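Local coordinates for rhodopsin (Todarodes pacificus, PDB 2Z73), which detects dim light for vision, turning the 11-cis to all-trans isomerisation of its retinal into G-protein signalling that activates phospholipase C, at residues Phe103-Ala106 / Ala107-Val110; Arg151-Ile154 / Met155-Phe158; Trp166-Gly169 / Pro170-Trp174; Ile216-Cys219 / Tyr220-Val224; Ala308-Asn311 / Pro312-Tyr315. One frame throughout, in Å; residues are numbered along the deposited sequence.

Interaction 1 of 5, residues Phe103-Ala106 / Ala107-Val110; sequences FGFA and ACKV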
# COMPACT_ATOMS: atom_id res chain seq x y z
N PHE A 103 24.65 4.87 -9.73
CA PHE A 103 24.85 3.90 -8.66
C PHE A 103 25.11 2.46 -9.06
O PHE A 103 25.14 1.58 -8.20
CB PHE A 103 23.69 3.98 -7.67
CG PHE A 103 23.48 5.36 -7.09
CD1 PHE A 103 24.37 5.86 -6.14
CD2 PHE A 103 22.45 6.17 -7.54
CE1 PHE A 103 24.22 7.16 -5.65
CE2 PHE A 103 22.29 7.47 -7.05
CZ PHE A 103 23.18 7.96 -6.11
N GLY A 104 25.33 2.23 -10.34
CA GLY A 104 25.62 0.88 -10.81
C GLY A 104 24.44 -0.05 -10.98
O GLY A 104 23.36 0.19 -10.46
N PHE A 105 24.68 -1.15 -11.69
CA PHE A 105 23.67 -2.16 -11.97
C PHE A 105 23.12 -2.85 -10.73
O PHE A 105 21.92 -3.04 -10.60
CB PHE A 105 24.22 -3.20 -12.94
CG PHE A 105 23.16 -3.85 -13.79
CD1 PHE A 105 23.42 -5.05 -14.44
CD2 PHE A 105 21.91 -3.27 -13.94
CE1 PHE A 105 22.45 -5.67 -15.22
CE2 PHE A 105 20.93 -3.88 -14.72
CZ PHE A 105 21.20 -5.08 -15.36
N ALA A 106 24.01 -3.23 -9.81
CA ALA A 106 23.59 -3.90 -8.58
C ALA A 106 22.57 -3.07 -7.81
O ALA A 106 21.58 -3.59 -7.30
CB ALA A 106 24.80 -4.19 -7.70
N ALA A 107 22.83 -1.77 -7.71
CA ALA A 107 21.91 -0.88 -7.01
C ALA A 107 20.57 -0.86 -7.75
O ALA A 107 19.51 -0.91 -7.13
CB ALA A 107 22.50 0.52 -6.92
N CYS A 108 20.63 -0.79 -9.07
CA CYS A 108 19.44 -0.77 -9.91
C CYS A 108 18.58 -1.99 -9.61
O CYS A 108 17.37 -1.87 -9.40
CB CYS A 108 19.86 -0.78 -11.38
SG CYS A 108 18.57 -0.77 -12.68
N LYS A 109 19.20 -3.16 -9.58
CA LYS A 109 18.46 -4.38 -9.30
C LYS A 109 17.82 -4.29 -7.92
O LYS A 109 16.62 -4.51 -7.76
CB LYS A 109 19.40 -5.59 -9.35
CG LYS A 109 20.17 -5.68 -10.65
CD LYS A 109 21.04 -6.91 -10.69
CE LYS A 109 21.78 -7.01 -12.01
NZ LYS A 109 22.44 -8.34 -12.17
N VAL A 110 18.62 -3.94 -6.92
CA VAL A 110 18.12 -3.80 -5.57
C VAL A 110 16.97 -2.80 -5.57
O VAL A 110 15.93 -3.02 -4.93
CB VAL A 110 19.21 -3.28 -4.62
CG1 VAL A 110 18.58 -2.75 -3.34
CG2 VAL A 110 20.19 -4.42 -4.31

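Interaction 2 of 5, residues Arg151-Ile154 / Met155-Phe158; sequences RAFI and MIIF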
# COMPACT_ATOMS: atom_id res chain seq x y z
N ARG A 151 -2.60 -16.33 14.21
CA ARG A 151 -3.05 -16.13 12.85
C ARG A 151 -2.31 -14.97 12.18
O ARG A 151 -1.61 -15.17 11.18
CB ARG A 151 -4.56 -15.86 12.82
CG ARG A 151 -5.40 -17.06 12.37
CD ARG A 151 -5.26 -18.24 13.32
NE ARG A 151 -6.15 -18.14 14.48
CZ ARG A 151 -6.18 -19.02 15.48
NH1 ARG A 151 -5.36 -20.06 15.47
NH2 ARG A 151 -7.04 -18.85 16.48
N ALA A 152 -2.46 -13.78 12.73
CA ALA A 152 -1.81 -12.59 12.18
C ALA A 152 -0.35 -12.86 11.81
O ALA A 152 0.05 -12.63 10.67
CB ALA A 152 -1.89 -11.45 13.18
N PHE A 153 0.43 -13.34 12.77
CA PHE A 153 1.83 -13.63 12.53
C PHE A 153 2.03 -14.54 11.32
O PHE A 153 2.90 -14.29 10.48
CB PHE A 153 2.46 -14.25 13.78
CG PHE A 153 3.91 -14.63 13.61
CD1 PHE A 153 4.84 -13.68 13.21
CD2 PHE A 153 4.33 -15.93 13.84
CE1 PHE A 153 6.19 -14.03 13.03
CE2 PHE A 153 5.67 -16.29 13.66
CZ PHE A 153 6.60 -15.34 13.26
N ILE A 154 1.24 -15.61 11.22
CA ILE A 154 1.37 -16.53 10.09
C ILE A 154 0.99 -15.80 8.80
O ILE A 154 1.65 -15.95 7.77
CB ILE A 154 0.44 -17.75 10.25
CG1 ILE A 154 0.69 -18.42 11.61
CG2 ILE A 154 0.70 -18.76 9.15
CD1 ILE A 154 -0.40 -19.38 12.02
N MET A 155 -0.06 -14.99 8.85
CA MET A 155 -0.49 -14.25 7.68
C MET A 155 0.61 -13.34 7.11
O MET A 155 0.88 -13.37 5.91
CB MET A 155 -1.78 -13.46 7.99
CG MET A 155 -3.03 -14.36 7.96
SD MET A 155 -4.50 -13.84 8.89
CE MET A 155 -5.40 -12.90 7.65
N ILE A 156 1.28 -12.55 7.96
CA ILE A 156 2.33 -11.68 7.42
C ILE A 156 3.48 -12.51 6.84
O ILE A 156 4.09 -12.12 5.84
CB ILE A 156 2.90 -10.69 8.48
CG1 ILE A 156 3.83 -11.41 9.45
CG2 ILE A 156 1.75 -10.02 9.22
CD1 ILE A 156 4.49 -10.48 10.43
N ILE A 157 3.77 -13.66 7.45
CA ILE A 157 4.82 -14.53 6.94
C ILE A 157 4.44 -14.93 5.52
O ILE A 157 5.31 -15.01 4.63
CB ILE A 157 4.98 -15.82 7.78
CG1 ILE A 157 5.57 -15.49 9.15
CG2 ILE A 157 5.87 -16.81 7.04
CD1 ILE A 157 5.80 -16.71 10.02
N PHE A 158 3.16 -15.20 5.30
CA PHE A 158 2.71 -15.56 3.96
C PHE A 158 2.95 -14.34 3.07
O PHE A 158 3.47 -14.45 1.96
CB PHE A 158 1.21 -15.89 3.94
CG PHE A 158 0.60 -15.81 2.57
CD1 PHE A 158 1.02 -16.67 1.55
CD2 PHE A 158 -0.36 -14.85 2.27
CE1 PHE A 158 0.48 -16.57 0.26
CE2 PHE A 158 -0.89 -14.74 0.98
CZ PHE A 158 -0.47 -15.60 -0.02

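Interaction 3 of 5, residues Trp166-Gly169 / Pro170-Trp174; sequences WAIG and PIFGW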
# COMPACT_ATOMS: atom_id res chain seq x y z
N TRP A 166 7.19 -13.26 -5.96
CA TRP A 166 6.81 -12.69 -7.24
C TRP A 166 7.64 -11.50 -7.69
O TRP A 166 7.42 -10.97 -8.77
CB TRP A 166 5.32 -12.33 -7.22
CG TRP A 166 4.48 -13.53 -6.96
CD1 TRP A 166 3.56 -13.68 -5.97
CD2 TRP A 166 4.55 -14.78 -7.64
NE1 TRP A 166 3.05 -14.95 -5.98
CE2 TRP A 166 3.64 -15.66 -7.00
CE3 TRP A 166 5.29 -15.26 -8.73
CZ2 TRP A 166 3.45 -16.98 -7.42
CZ3 TRP A 166 5.11 -16.58 -9.14
CH2 TRP A 166 4.19 -17.43 -8.49
N ALA A 167 8.60 -11.09 -6.87
CA ALA A 167 9.44 -9.96 -7.22
C ALA A 167 10.88 -10.39 -7.46
O ALA A 167 11.65 -9.66 -8.08
CB ALA A 167 9.39 -8.90 -6.13
N ILE A 168 11.23 -11.58 -6.99
CA ILE A 168 12.60 -12.04 -7.14
C ILE A 168 12.95 -12.66 -8.49
O ILE A 168 14.12 -12.89 -8.78
CB ILE A 168 12.97 -13.03 -6.01
CG1 ILE A 168 14.49 -13.05 -5.83
CG2 ILE A 168 12.43 -14.42 -6.32
CD1 ILE A 168 14.93 -13.57 -4.47
N GLY A 169 11.94 -12.91 -9.32
CA GLY A 169 12.18 -13.50 -10.62
C GLY A 169 13.34 -12.85 -11.35
O GLY A 169 14.36 -13.49 -11.59
N PRO A 170 13.21 -11.57 -11.71
CA PRO A 170 14.27 -10.85 -12.43
C PRO A 170 15.65 -10.95 -11.78
O PRO A 170 16.68 -10.75 -12.44
CB PRO A 170 13.74 -9.42 -12.47
CG PRO A 170 12.28 -9.64 -12.57
CD PRO A 170 12.05 -10.69 -11.51
N ILE A 171 15.68 -11.25 -10.48
CA ILE A 171 16.95 -11.36 -9.79
C ILE A 171 17.68 -12.60 -10.29
O ILE A 171 18.91 -12.66 -10.28
CB ILE A 171 16.75 -11.47 -8.26
CG1 ILE A 171 16.18 -10.16 -7.73
CG2 ILE A 171 18.07 -11.83 -7.57
CD1 ILE A 171 17.07 -8.95 -7.97
N PHE A 172 16.92 -13.59 -10.75
CA PHE A 172 17.52 -14.82 -11.24
C PHE A 172 17.42 -15.05 -12.74
O PHE A 172 17.63 -16.17 -13.22
CB PHE A 172 16.92 -16.01 -10.49
CG PHE A 172 17.36 -16.07 -9.05
CD1 PHE A 172 18.71 -16.06 -8.73
CD2 PHE A 172 16.42 -16.15 -8.03
CE1 PHE A 172 19.13 -16.12 -7.40
CE2 PHE A 172 16.83 -16.21 -6.70
CZ PHE A 172 18.18 -16.19 -6.38
N GLY A 173 17.11 -14.00 -13.49
CA GLY A 173 17.02 -14.13 -14.94
C GLY A 173 15.61 -14.19 -15.49
O GLY A 173 15.37 -13.82 -16.64
N TRP A 174 14.68 -14.67 -14.68
CA TRP A 174 13.29 -14.76 -15.11
C TRP A 174 12.71 -13.34 -15.11
O TRP A 174 11.83 -13.00 -14.32
CB TRP A 174 12.53 -15.66 -14.15
CG TRP A 174 11.12 -15.92 -14.52
CD1 TRP A 174 10.58 -15.89 -15.78
CD2 TRP A 174 10.07 -16.31 -13.64
NE1 TRP A 174 9.26 -16.25 -15.73
CE2 TRP A 174 8.91 -16.52 -14.43
CE3 TRP A 174 9.99 -16.52 -12.26
CZ2 TRP A 174 7.69 -16.92 -13.88
CZ3 TRP A 174 8.77 -16.93 -11.71
CH2 TRP A 174 7.64 -17.12 -12.52

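Interaction 4 of 5, residues Ile216-Cys219 / Tyr220-Val224; sequences IFFC and YFNIV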
# COMPACT_ATOMS: atom_id res chain seq x y z
N ILE A 216 -9.37 -9.20 -1.88
CA ILE A 216 -9.99 -7.95 -1.48
C ILE A 216 -11.48 -7.95 -1.83
O ILE A 216 -12.33 -7.98 -0.94
CB ILE A 216 -9.29 -6.74 -2.16
CG1 ILE A 216 -7.90 -6.54 -1.54
CG2 ILE A 216 -10.13 -5.49 -2.00
CD1 ILE A 216 -6.98 -5.68 -2.37
N PHE A 217 -11.79 -7.95 -3.13
CA PHE A 217 -13.18 -7.95 -3.60
C PHE A 217 -14.04 -9.03 -2.95
O PHE A 217 -15.18 -8.78 -2.56
CB PHE A 217 -13.24 -8.08 -5.13
CG PHE A 217 -14.62 -8.38 -5.67
CD1 PHE A 217 -15.09 -9.69 -5.77
CD2 PHE A 217 -15.47 -7.35 -6.07
CE1 PHE A 217 -16.36 -9.98 -6.25
CE2 PHE A 217 -16.75 -7.63 -6.56
CZ PHE A 217 -17.20 -8.94 -6.65
N PHE A 218 -13.49 -10.24 -2.85
CA PHE A 218 -14.20 -11.36 -2.25
C PHE A 218 -14.54 -11.09 -0.80
O PHE A 218 -15.53 -11.60 -0.29
CB PHE A 218 -13.36 -12.64 -2.35
CG PHE A 218 -13.93 -13.81 -1.59
CD1 PHE A 218 -13.73 -13.93 -0.22
CD2 PHE A 218 -14.67 -14.79 -2.25
CE1 PHE A 218 -14.25 -15.01 0.48
CE2 PHE A 218 -15.19 -15.87 -1.55
CZ PHE A 218 -14.98 -15.99 -0.19
N CYS A 219 -13.71 -10.29 -0.13
CA CYS A 219 -13.93 -9.95 1.27
C CYS A 219 -14.86 -8.75 1.43
O CYS A 219 -15.76 -8.77 2.27
CB CYS A 219 -12.60 -9.65 1.96
SG CYS A 219 -11.62 -11.11 2.39
N TYR A 220 -14.64 -7.72 0.63
CA TYR A 220 -15.49 -6.55 0.75
C TYR A 220 -16.84 -6.79 0.13
O TYR A 220 -17.86 -6.40 0.70
CB TYR A 220 -14.80 -5.33 0.13
CG TYR A 220 -13.62 -4.89 0.96
CD1 TYR A 220 -13.78 -4.53 2.29
CD2 TYR A 220 -12.33 -4.92 0.44
CE1 TYR A 220 -12.69 -4.22 3.09
CE2 TYR A 220 -11.23 -4.61 1.23
CZ TYR A 220 -11.42 -4.26 2.56
OH TYR A 220 -10.33 -3.98 3.35
N PHE A 221 -16.88 -7.44 -1.03
CA PHE A 221 -18.16 -7.71 -1.65
C PHE A 221 -18.94 -8.63 -0.72
O PHE A 221 -20.17 -8.68 -0.75
CB PHE A 221 -17.99 -8.39 -3.01
CG PHE A 221 -19.29 -8.63 -3.72
CD1 PHE A 221 -20.06 -7.56 -4.16
CD2 PHE A 221 -19.75 -9.93 -3.94
CE1 PHE A 221 -21.28 -7.77 -4.81
CE2 PHE A 221 -20.97 -10.15 -4.58
CZ PHE A 221 -21.73 -9.07 -5.02
N ASN A 222 -18.20 -9.35 0.12
CA ASN A 222 -18.78 -10.29 1.08
C ASN A 222 -19.25 -9.56 2.32
O ASN A 222 -20.07 -10.07 3.08
CB ASN A 222 -17.73 -11.34 1.46
CG ASN A 222 -18.35 -12.65 1.91
OD1 ASN A 222 -19.20 -12.67 2.80
ND2 ASN A 222 -17.93 -13.74 1.30
N ILE A 223 -18.72 -8.36 2.53
CA ILE A 223 -19.10 -7.55 3.68
C ILE A 223 -20.33 -6.74 3.29
O ILE A 223 -21.15 -6.38 4.13
CB ILE A 223 -17.93 -6.61 4.09
CG1 ILE A 223 -16.83 -7.44 4.77
CG2 ILE A 223 -18.42 -5.49 5.00
CD1 ILE A 223 -15.59 -6.65 5.13
N VAL A 224 -20.46 -6.48 1.99
CA VAL A 224 -21.59 -5.73 1.47
C VAL A 224 -22.79 -6.66 1.41
O VAL A 224 -23.89 -6.30 1.82
CB VAL A 224 -21.30 -5.21 0.05
CG1 VAL A 224 -22.53 -4.51 -0.51
CG2 VAL A 224 -20.10 -4.27 0.08

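Interaction 5 of 5, residues Ala308-Asn311 / Pro312-Tyr315; sequences AIHN and PMIY. With TWT (docosane), chain G.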
# COMPACT_ATOMS: atom_id res chain seq x y z
N ALA A 308 3.00 4.96 -1.80
CA ALA A 308 3.48 4.57 -0.49
C ALA A 308 3.51 5.68 0.57
O ALA A 308 3.98 5.45 1.69
CB ALA A 308 4.86 3.92 -0.61
N ILE A 309 3.02 6.87 0.24
CA ILE A 309 3.04 7.96 1.21
C ILE A 309 1.63 8.42 1.56
O ILE A 309 1.46 9.49 2.14
CB ILE A 309 3.74 9.20 0.66
CG1 ILE A 309 2.80 9.89 -0.34
CG2 ILE A 309 5.08 8.82 0.04
CD1 ILE A 309 3.14 11.31 -0.66
N HIS A 310 0.62 7.63 1.21
CA HIS A 310 -0.74 8.07 1.47
C HIS A 310 -1.47 7.54 2.68
O HIS A 310 -2.14 8.30 3.36
CB HIS A 310 -1.58 7.84 0.21
CG HIS A 310 -1.22 8.74 -0.92
ND1 HIS A 310 -1.10 8.30 -2.22
CD2 HIS A 310 -0.94 10.07 -0.95
CE1 HIS A 310 -0.77 9.31 -3.00
NE2 HIS A 310 -0.66 10.39 -2.26
N ASN A 311 -1.33 6.26 2.98
CA ASN A 311 -2.04 5.69 4.12
C ASN A 311 -1.90 6.50 5.40
O ASN A 311 -2.89 6.80 6.05
CB ASN A 311 -1.58 4.25 4.36
CG ASN A 311 -1.76 3.37 3.14
OD1 ASN A 311 -2.40 3.77 2.17
ND2 ASN A 311 -1.20 2.17 3.18
N PRO A 312 -0.67 6.86 5.79
CA PRO A 312 -0.52 7.64 7.02
C PRO A 312 -1.41 8.89 7.04
O PRO A 312 -2.09 9.17 8.04
CB PRO A 312 0.97 7.96 7.05
CG PRO A 312 1.56 6.73 6.44
CD PRO A 312 0.65 6.51 5.24
N MET A 313 -1.42 9.64 5.95
CA MET A 313 -2.25 10.83 5.90
C MET A 313 -3.74 10.44 5.94
O MET A 313 -4.55 11.12 6.56
CB MET A 313 -1.93 11.65 4.65
CG MET A 313 -0.45 11.99 4.53
SD MET A 313 -0.03 13.22 3.27
CE MET A 313 0.16 12.19 1.80
N ILE A 314 -4.09 9.34 5.29
CA ILE A 314 -5.48 8.89 5.29
C ILE A 314 -5.88 8.58 6.73
O ILE A 314 -6.94 9.01 7.20
CB ILE A 314 -5.66 7.61 4.41
CG1 ILE A 314 -5.31 7.93 2.95
CG2 ILE A 314 -7.09 7.12 4.47
CD1 ILE A 314 -5.33 6.71 2.03
N TYR A 315 -5.02 7.83 7.43
CA TYR A 315 -5.25 7.46 8.82
C TYR A 315 -5.45 8.69 9.70
O TYR A 315 -6.36 8.73 10.52
CB TYR A 315 -4.05 6.70 9.38
CG TYR A 315 -3.72 5.37 8.72
CD1 TYR A 315 -2.40 4.98 8.54
CD2 TYR A 315 -4.73 4.48 8.36
CE1 TYR A 315 -2.07 3.73 8.02
CE2 TYR A 315 -4.41 3.22 7.83
CZ TYR A 315 -3.08 2.86 7.67
OH TYR A 315 -2.76 1.63 7.16
C1 TWT G . 0.49 10.78 9.79
C2 TWT G . 0.75 12.16 9.23
C3 TWT G . 2.00 12.09 8.38
C4 TWT G . 2.37 13.45 7.77
C5 TWT G . 3.63 13.20 6.95
C6 TWT G . 4.69 14.27 7.16
C7 TWT G . 5.92 13.58 7.79
C8 TWT G . 6.45 14.44 8.92
C9 TWT G . 7.94 14.80 8.74
C10 TWT G . 7.93 16.16 8.07
C11 TWT G . 8.26 17.37 8.94
C12 TWT G . 8.67 18.35 7.86
C13 TWT G . 9.10 19.76 8.25
C14 TWT G . 9.98 20.03 7.04
C15 TWT G . 11.01 21.15 7.09
C16 TWT G . 11.52 21.06 5.66
C17 TWT G . 12.01 22.32 5.03
C18 TWT G . 13.21 21.81 4.24
C19 TWT G . 13.96 22.87 3.46
C20 TWT G . 15.10 22.13 2.77
C21 TWT G . 15.95 23.08 1.93
C22 TWT G . 17.06 22.26 1.28

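Interaction 1 of 5, residues Phe103-Ala106 / Ala107-Val110
Lys109 lays its side chain across the ring of Phe105, four residues back and one helical turn away. The lysine chain is extended beyond CG, which carries CE over one face of the ring at 3.5 Å from Phe105 CD1, offset toward the rim. This is a CH-pi contact, and the ammonium group continues it as an off-centre cation-pi interaction, with Lys109 NZ 4.6 Å from the centroid of the Phe105 ring. The ring can receive it because Phe105 CG stands anti to the backbone N (chi1 -152°). Lysine suits the place, since its methylenes pack on an aromatic face while the charge stays at the rim. The backbone joins the same two residues, Lys109 N donating to Phe105 O at 2.9 Å. On another side of the turn, Phe103 CB meets Ala107 CB at 3.7 Å, a fit that the small methyl of alanine allows. The turn lies at the extracellular end of the third transmembrane helix of the rhodopsin-like receptor fold. Cys108 ties this end to Cys186 by the disulfide familiar in that family, and its CB approaches Phe105 CD2 obliquely at 4.1 Å. Gly104 has a positive phi of 80°, where a side chain would be jammed against the carbonyl O of Phe103. Its own carbonyl accepts from Cys108 N at 3.2 Å and also from Trp101 NE1 in the preceding loop.

Interaction 2 of 5, residues Arg151-Ile154 / Met155-Phe158
Two torsions bring Phe153 and Ile157 together across one helical turn: the phenylalanine has CG anti to its amide nitrogen (chi1 178°), and the isoleucine has CG1 anti to its carbonyl carbon (chi1 -70°). With Ile157 continuing straight through chi2 at -178°, its terminal CD1 reaches over one face of the Phe153 ring. The methyl is offset toward the rim and comes within 3.6 Å of Phe153 CZ, a CH-pi contact with CD1 3.9 Å from the ring centroid. Ile156 approaches the same ring from an oblique direction, its CD1 lying 4.3 Å from Phe153 CD1. Its CG1 sits between its own backbone N and carbonyl carbon and packs beside Phe153 O.

Four successive backbone bonds hold the turn, among them Met155 N to Arg151 O at 2.8 Å and Phe158 N to Ile154 O at 3.0 Å. Met155, bent at its thioether, turns inward against Met128 and Ile131 of helix 104-138, and Phe72 of helix 70-87 touches both it and Ile156. Arg151 lies at the cytoplasmic start of transmembrane helix 4, where a charged side chain suits the membrane boundary. Since the side chains of Phe153 and Ile157 meet through hydrocarbon alone, their pairing depends on shape and dispersion, consistent with a surface that may face lipid.

Interaction 3 of 5, residues Trp166-Gly169 / Pro170-Trp174
Ile168, Ile171 and Phe172 form the apolar centre of this turn. CG1 of Ile168 abuts Ile171 CB at 3.7 Å, the two side chains crossing at about a right angle. Beyond it Ile168 CD1 reaches Phe172 CE2 at 3.9 Å, approaching that ring obliquely. CG1 stands anti to the backbone N of Ile168 (chi1 -157°), which points it and the CD1 it carries at these two partners, and the hydrocarbon of the isoleucines suits an apolar centre. Phe113 of helix 104-138 touches both isoleucines.

Further out, Trp174 CH2 lies at the edge of the Trp166 indole, near its plane, with Trp166 CZ3 4.3 Å away. Gly169 lies between these regions; a CB there would clash with Pro170 CD and crowd Trp174 O, so a bare alpha carbon suits the tight bend. Gly173, at a positive phi of 103°, likewise tolerates a conformation that would jam a side chain.

The polar edge is mostly backbone. Ile171 N donates to Ile168 O at 2.8 Å, and Phe172 N to Gly169 O at 2.7 Å, each nitrogen lying above the acceptor's carbonyl plane. A weak bond from Trp174 N also ends on Gly169 O, while the indole NE1 of Trp174 is bonded to Ser199 OG. Pro170, lacking an amide hydrogen, interrupts the helical bonding pattern. Two successive i to i+3 bonds are the signature of a 3-10 turn, which here finishes transmembrane helix 4 and leads into the second extracellular loop of the receptor, with the side chain of Ala167 about 6 Å from retinal.

Interaction 4 of 5, residues Ile216-Cys219 / Tyr220-Val224
Ile216 and Tyr220 make the tight, buried side of this turn. CG2 of Ile216 meets the tyrosine ring at its edge and in its plane, 3.3 Å from Tyr220 CD2. Tyr220 CG is anti to the carbonyl carbon (chi1 -69°), which swings the ring back past the preceding turn, toward Ile216. Ile216 O accepts two backbone donors, Tyr220 N and Cys219 N, each at 2.8 Å. Ser263 and Ile264 of helix 246-286 and Ser130 of helix 104-138 touch the tyrosine. The segment is the cytoplasmic half of transmembrane helix 5 in the seven-helix receptor fold, and rhodopsin-like receptors commonly carry a tyrosine at this position. An alanine here would remove the ring, which would probably leave Ile216 CG2 without the edge it packs on and open a gap toward helix 246-286.

The other side is looser and lies on the surface, where phenylalanines suit a wall that may face lipid. Phe217 and Phe221 point the same way with nearly parallel planes, 7° apart, but are displaced along those planes, so that little of one ring lies over the other and their centroids are 4.9 Å apart. Over one face of the Phe217 ring stands Phe221 CB, a CH-pi contact 3.8 Å from the ring centroid. Farther round, Asn222 ND2 stands over one face of the Phe218 ring, offset toward the rim, with 4.0 Å to Phe218 CE1. The amide and ring planes are inclined by 57°, and Tyr134 of helix 104-138 touches the asparagine too.

Interaction 5 of 5, residues Ala308-Asn311 / Pro312-Tyr315
The backbone carbonyl O of Asn311 lies over one face of the Tyr315 ring, offset toward the rim and 3.1 Å from Tyr315 CG. The same oxygen accepts Tyr315 N at 2.7 Å in an almost straight bond (171°). Tyr315 CG, anti to the carbonyl carbon (chi1 -63°), folds the ring back so that CE1 also meets Asn311 CB at 3.7 Å. A serine here would strip this cover from Asn311 and is likely to leave a gap beside Leu76 of helix 70-87. Met313 bends at its thioether so that CE reaches the edge of the His310 imidazole, 3.6 Å from His310 CD2, and packs 4.0 Å from Ile309 CD1.

Asn311, Pro312 and Tyr315 spell out the NPxxY motif of rhodopsin-like receptors. Pro312, which has no amide hydrogen, suits the first turn of helix 311-318 and follows an irregular stretch. Ile314 N restores regular bonding by donating to His310 O at 2.9 Å. Docosane C1 lies 3.5 Å from Pro312 O, and palmitic acid touches Met313. Within the bundle, Asn311 touches Asp80 of helix 70-87 and Gln269 of helix 246-286, while Pro312 rests on Asn52 and Val55 of helix 31-61.

From the N terminus the five contacts follow strictly in series; none nests in or crosses another, and each closes only a single local turn. Interaction 1 opens helix 104-138 at the extracellular side. Interactions 2 and 3 share helix 149-167, near its cytoplasmic start and at its extracellular end, with centres about 23 Å apart. Interaction 3 returns to within about 4 Å of interaction 1, measured between nearest atoms, without touching. Interaction 4 ends helix 195-224, on the opposite side of the chain's centre from interaction 1. Interaction 5 begins helix 311-318, its centre about 9 Å from that of the chain, where transmembrane helices 1, 2, 6 and 7 meet.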